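Local coordinates for BH1974 protein (Bacillus halodurans, PDB 3ON5) that probably helps mature or supply cofactor to molybdenum hydroxylases such as xanthine dehydrogenase, as expected of an XdhC/CoxI-family protein, at residues A[247-250]-A[251-255]; A[275-278]-A[279-283]. One frame throughout, in Å; residues are numbered along the deposited sequence.

Interaction 1: A[247-250]-A[251-255]; sequences IVDF and PADFL
I247 reaches F254 at the rim of its ring, the two side chains crossing at about a right angle. The methyl I247 CD1 lies 3.7 Å from F254 CE1, I247 CG2 comes within 3.8 Å of F254 CD1, and I247 CB sits in the plane of the ring, so the isoleucine meets an edge and leaves the ring faces to other partners. F254 holds its CG anti to the backbone N (chi1 -178°), which lays the ring beside I247; F258 stacks on it, and F205 meets it nearly perpendicularly. Replacing F254 with alanine would probably leave I247 and F258 without their aromatic partner and open a gap between helix and sheet. This is the strand-to-helix turn of a Rossmann-like domain: strand 245-248 of the parallel sheet ends, and helix 251-257 begins with F250 at the N-cap position. The F250 carbonyl oxygen, the first acceptor of the helix, is gripped by two N-H groups: D253 N at 2.8 Å from above the carbonyl plane, and F254 N at 3.0 Å, nearly along the C=O axis and with a straighter N-H angle of 166°. At the start of the helix D249 and D253 also cross at about a right angle, their carboxylate planes 46° apart. D249 OD1 rests 3.4 Å from D253 CB and 3.8 Å from D253 OD2, a like-charge approach probably eased by salt bridges from D249 to K257 and from D253 to R256. The F250 ring leads away from the helix to meet W230, while its CB packs 3.7 Å from P251 CD.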
loop_
_atom_site.group_PDB
_atom_site.type_symbol
_atom_site.label_atom_id
_atom_site.label_comp_id
_atom_site.label_asym_id
_atom_site.label_seq_id
_atom_site.Cartn_x
_atom_site.Cartn_y
_atom_site.Cartn_z
ATOM N N ILE A 247 34.761 1.072 -12.565
ATOM C CA ILE A 247 35.935 0.657 -13.363
ATOM C C ILE A 247 37.118 0.287 -12.420
ATOM O O ILE A 247 37.667 1.153 -11.738
ATOM C CB ILE A 247 36.307 1.778 -14.369
ATOM C CG1 ILE A 247 35.112 2.010 -15.337
ATOM C CG2 ILE A 247 37.599 1.448 -15.119
ATOM C CD1 ILE A 247 35.052 3.353 -16.061
ATOM N N VAL A 248 37.497 -1.009 -12.400
ATOM C CA VAL A 248 38.574 -1.510 -11.533
ATOM C C VAL A 248 39.908 -1.373 -12.300
ATOM O O VAL A 248 40.169 -2.113 -13.241
ATOM C CB VAL A 248 38.345 -2.956 -11.004
ATOM C CG1 VAL A 248 39.399 -3.338 -9.983
ATOM C CG2 VAL A 248 36.975 -3.105 -10.380
ATOM N N ASP A 249 40.739 -0.424 -11.873
ATOM C CA ASP A 249 42.006 -0.058 -12.509
ATOM C C ASP A 249 42.861 0.796 -11.618
ATOM O O ASP A 249 42.320 1.488 -10.761
ATOM C CB ASP A 249 41.711 0.760 -13.806
ATOM C CG ASP A 249 42.091 0.132 -15.126
ATOM O OD1 ASP A 249 43.161 -0.523 -15.188
ATOM O OD2 ASP A 249 41.400 0.409 -16.130
ATOM N N PHE A 250 44.181 0.855 -11.881
ATOM C CA PHE A 250 45.040 1.806 -11.170
ATOM C C PHE A 250 44.760 3.204 -11.716
ATOM O O PHE A 250 44.529 3.309 -12.927
ATOM C CB PHE A 250 46.516 1.441 -11.290
ATOM C CG PHE A 250 46.926 0.324 -10.383
ATOM C CD1 PHE A 250 47.154 0.554 -9.036
ATOM C CD2 PHE A 250 47.153 -0.943 -10.880
ATOM C CE1 PHE A 250 47.514 -0.486 -8.186
ATOM C CE2 PHE A 250 47.589 -1.960 -10.046
ATOM C CZ PHE A 250 47.719 -1.739 -8.697
ATOM N N PRO A 251 44.713 4.266 -10.865
ATOM C CA PRO A 251 44.394 5.627 -11.358
ATOM C C PRO A 251 45.101 6.018 -12.653
ATOM O O PRO A 251 44.435 6.543 -13.538
ATOM C CB PRO A 251 44.878 6.538 -10.247
ATOM C CG PRO A 251 44.748 5.727 -9.033
ATOM C CD PRO A 251 44.953 4.278 -9.413
ATOM N N ALA A 252 46.407 5.689 -12.788
ATOM C CA ALA A 252 47.222 5.980 -13.960
ATOM C C ALA A 252 46.667 5.322 -15.224
ATOM O O ALA A 252 46.781 5.909 -16.299
ATOM C CB ALA A 252 48.648 5.516 -13.728
ATOM N N ASP A 253 46.093 4.108 -15.104
ATOM C CA ASP A 253 45.499 3.400 -16.236
ATOM C C ASP A 253 44.166 3.994 -16.566
ATOM O O ASP A 253 43.863 4.163 -17.732
ATOM C CB ASP A 253 45.354 1.915 -15.940
ATOM C CG ASP A 253 46.654 1.173 -15.913
ATOM O OD1 ASP A 253 47.469 1.373 -16.837
ATOM O OD2 ASP A 253 46.820 0.316 -15.027
ATOM N N PHE A 254 43.368 4.311 -15.542
ATOM C CA PHE A 254 42.068 4.931 -15.722
ATOM C C PHE A 254 42.203 6.239 -16.493
ATOM O O PHE A 254 41.556 6.387 -17.518
ATOM C CB PHE A 254 41.398 5.173 -14.375
ATOM C CG PHE A 254 40.027 5.781 -14.479
ATOM C CD1 PHE A 254 38.897 4.974 -14.594
ATOM C CD2 PHE A 254 39.855 7.157 -14.408
ATOM C CE1 PHE A 254 37.620 5.537 -14.646
ATOM C CE2 PHE A 254 38.583 7.718 -14.474
ATOM C CZ PHE A 254 37.469 6.906 -14.572
ATOM N N LEU A 255 43.091 7.140 -16.039
ATOM C CA LEU A 255 43.349 8.464 -16.627
ATOM C C LEU A 255 43.862 8.343 -18.069
ATOM O O LEU A 255 43.543 9.190 -18.909
ATOM C CB LEU A 255 44.352 9.250 -15.774
ATOM C CG LEU A 255 43.859 9.623 -14.368
ATOM C CD1 LEU A 255 45.000 10.013 -13.485
ATOM C CD2 LEU A 255 42.733 10.651 -14.380
#

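Interaction 2: A[275-278]-A[279-283]; sequences KDQE and ILHFL
Q277 and H281, one helical turn apart, lie side by side and point the same way, with the amide and imidazole planes 55° apart. The closest touch between these side chains is made by the aliphatic part of the glutamine: Q277 CG is 3.5 Å from H281 NE2. Q277 puts CG anti to its own N (chi1 -165°) and runs on extended, which brings this methylene alongside the ring. The Q277 carbonyl oxygen, obliquely placed to the ring, accepts H281 N at 3.0 Å.

That bond belongs to a regular alpha-helical ladder in which each acceptor lies four residues before its donor. I279 N reaches K275 O in the carbonyl plane, L280 N meets D276 O at 2.9 Å, and F282 N closes on E278 O less straight, with an N-H angle of 141°. I279 bends its CG1 back beside its own N, anti to its carbonyl carbon, laying CG1 and CD1 against the K275 carbonyl oxygen, with CD1 3.4 Å from it.

Further out, one backbone acceptor fixes the polar pair: L303 O takes hydrogen bonds from both Q277 NE2 and H281 NE2, so the two side chains converge on the same oxygen. D276, turned to another side of the helix, is held by T270 OG1 and forms a salt bridge with R299.

Helix 273-283 is the crossover of the beta-alpha-beta unit joining parallel strands 265-268 and 290-293; I279 and L283 pack on strand 265-268, L280 on helix 297-304, and I279 also on P251 of helix 251-257.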
loop_
_atom_site.group_PDB
_atom_site.type_symbol
_atom_site.label_atom_id
_atom_site.label_comp_id
_atom_site.label_asym_id
_atom_site.label_seq_id
_atom_site.Cartn_x
_atom_site.Cartn_y
_atom_site.Cartn_z
ATOM N N LYS A 275 48.416 7.835 -4.589
ATOM C CA LYS A 275 47.334 7.659 -5.552
ATOM C C LYS A 275 46.664 9.012 -5.832
ATOM O O LYS A 275 46.577 9.402 -7.000
ATOM C CB LYS A 275 46.303 6.620 -5.055
ATOM C CG LYS A 275 46.806 5.185 -4.892
ATOM C CD LYS A 275 47.025 4.443 -6.187
ATOM C CE LYS A 275 47.627 3.078 -5.964
ATOM N NZ LYS A 275 49.002 3.180 -5.403
ATOM N N ASP A 276 46.262 9.756 -4.764
ATOM C CA ASP A 276 45.654 11.086 -4.860
ATOM C C ASP A 276 46.577 12.066 -5.590
ATOM O O ASP A 276 46.109 12.858 -6.412
ATOM C CB ASP A 276 45.316 11.626 -3.468
ATOM C CG ASP A 276 44.196 10.908 -2.741
ATOM O OD1 ASP A 276 43.463 10.135 -3.387
ATOM O OD2 ASP A 276 43.993 11.187 -1.553
ATOM N N GLN A 277 47.891 11.982 -5.324
ATOM C CA GLN A 277 48.881 12.821 -5.962
ATOM C C GLN A 277 48.990 12.509 -7.467
ATOM O O GLN A 277 49.098 13.469 -8.226
ATOM C CB GLN A 277 50.236 12.654 -5.283
ATOM C CG GLN A 277 51.203 13.754 -5.666
ATOM C CD GLN A 277 52.521 13.607 -4.983
ATOM O OE1 GLN A 277 53.248 12.633 -5.204
ATOM N NE2 GLN A 277 52.888 14.617 -4.197
ATOM N N GLU A 278 48.928 11.218 -7.925
ATOM C CA GLU A 278 49.030 11.005 -9.383
ATOM C C GLU A 278 47.756 11.506 -10.044
ATOM O O GLU A 278 47.857 12.150 -11.086
ATOM C CB GLU A 278 49.376 9.551 -9.856
ATOM C CG GLU A 278 48.403 8.380 -9.689
ATOM C CD GLU A 278 48.953 7.045 -10.209
ATOM O OE1 GLU A 278 50.140 7.026 -10.614
ATOM O OE2 GLU A 278 48.221 6.021 -10.203
ATOM N N ILE A 279 46.579 11.321 -9.387
ATOM C CA ILE A 279 45.288 11.780 -9.933
ATOM C C ILE A 279 45.304 13.321 -10.095
ATOM O O ILE A 279 45.078 13.807 -11.204
ATOM C CB ILE A 279 44.093 11.322 -9.080
ATOM C CG1 ILE A 279 44.097 9.794 -8.881
ATOM C CG2 ILE A 279 42.784 11.793 -9.724
ATOM C CD1 ILE A 279 43.251 9.308 -7.775
ATOM N N LEU A 280 45.628 14.057 -9.019
ATOM C CA LEU A 280 45.668 15.516 -9.019
ATOM C C LEU A 280 46.680 16.080 -10.039
ATOM O O LEU A 280 46.321 16.968 -10.806
ATOM C CB LEU A 280 46.018 16.025 -7.618
ATOM C CG LEU A 280 46.098 17.547 -7.428
ATOM C CD1 LEU A 280 44.782 18.226 -7.758
ATOM C CD2 LEU A 280 46.538 17.876 -6.017
ATOM N N HIS A 281 47.918 15.565 -10.056
ATOM C CA HIS A 281 48.977 16.019 -10.956
ATOM C C HIS A 281 48.588 15.836 -12.407
ATOM O O HIS A 281 48.998 16.644 -13.229
ATOM C CB HIS A 281 50.279 15.282 -10.670
ATOM C CG HIS A 281 51.015 15.823 -9.474
ATOM N ND1 HIS A 281 52.355 16.165 -9.541
ATOM C CD2 HIS A 281 50.549 16.157 -8.249
ATOM C CE1 HIS A 281 52.668 16.641 -8.342
ATOM N NE2 HIS A 281 51.612 16.660 -7.535
ATOM N N PHE A 282 47.768 14.819 -12.726
ATOM C CA PHE A 282 47.324 14.570 -14.092
ATOM C C PHE A 282 46.296 15.615 -14.512
ATOM O O PHE A 282 46.370 16.128 -15.626
ATOM C CB PHE A 282 46.744 13.148 -14.228
ATOM C CG PHE A 282 46.197 12.823 -15.596
ATOM C CD1 PHE A 282 44.884 13.147 -15.935
ATOM C CD2 PHE A 282 46.985 12.182 -16.544
ATOM C CE1 PHE A 282 44.383 12.863 -17.215
ATOM C CE2 PHE A 282 46.483 11.896 -17.819
ATOM C CZ PHE A 282 45.192 12.248 -18.150
ATOM N N LEU A 283 45.324 15.899 -13.623
ATOM C CA LEU A 283 44.204 16.810 -13.836
ATOM C C LEU A 283 44.580 18.284 -13.700
ATOM O O LEU A 283 43.715 19.130 -13.923
ATOM C CB LEU A 283 43.114 16.501 -12.808
ATOM C CG LEU A 283 42.500 15.105 -12.805
ATOM C CD1 LEU A 283 41.527 14.969 -11.667
ATOM C CD2 LEU A 283 41.817 14.776 -14.114
#

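Both interactions are local contacts within the Rossmann-like domain, and their centres lie about 12 Å apart. Interaction 1 turns a strand into a helix, mixing an aromatic contact on the sheet side with a partly exposed acidic pair; interaction 2 lies wholly within one helix and relies on its repeating backbone bonds, with a polar pair on one flank. Each combines buried apolar residues, such as F254 and I279, with more exposed positions, such as F250 and F282. Their helices are neighbours: P251 CB packs 3.6 Å from I279 CG1, F282 lies against L255, and A252 N, in the first turn of helix 251-257, gives a weak hydrogen bond to E278 OE2, 3.2 Å away.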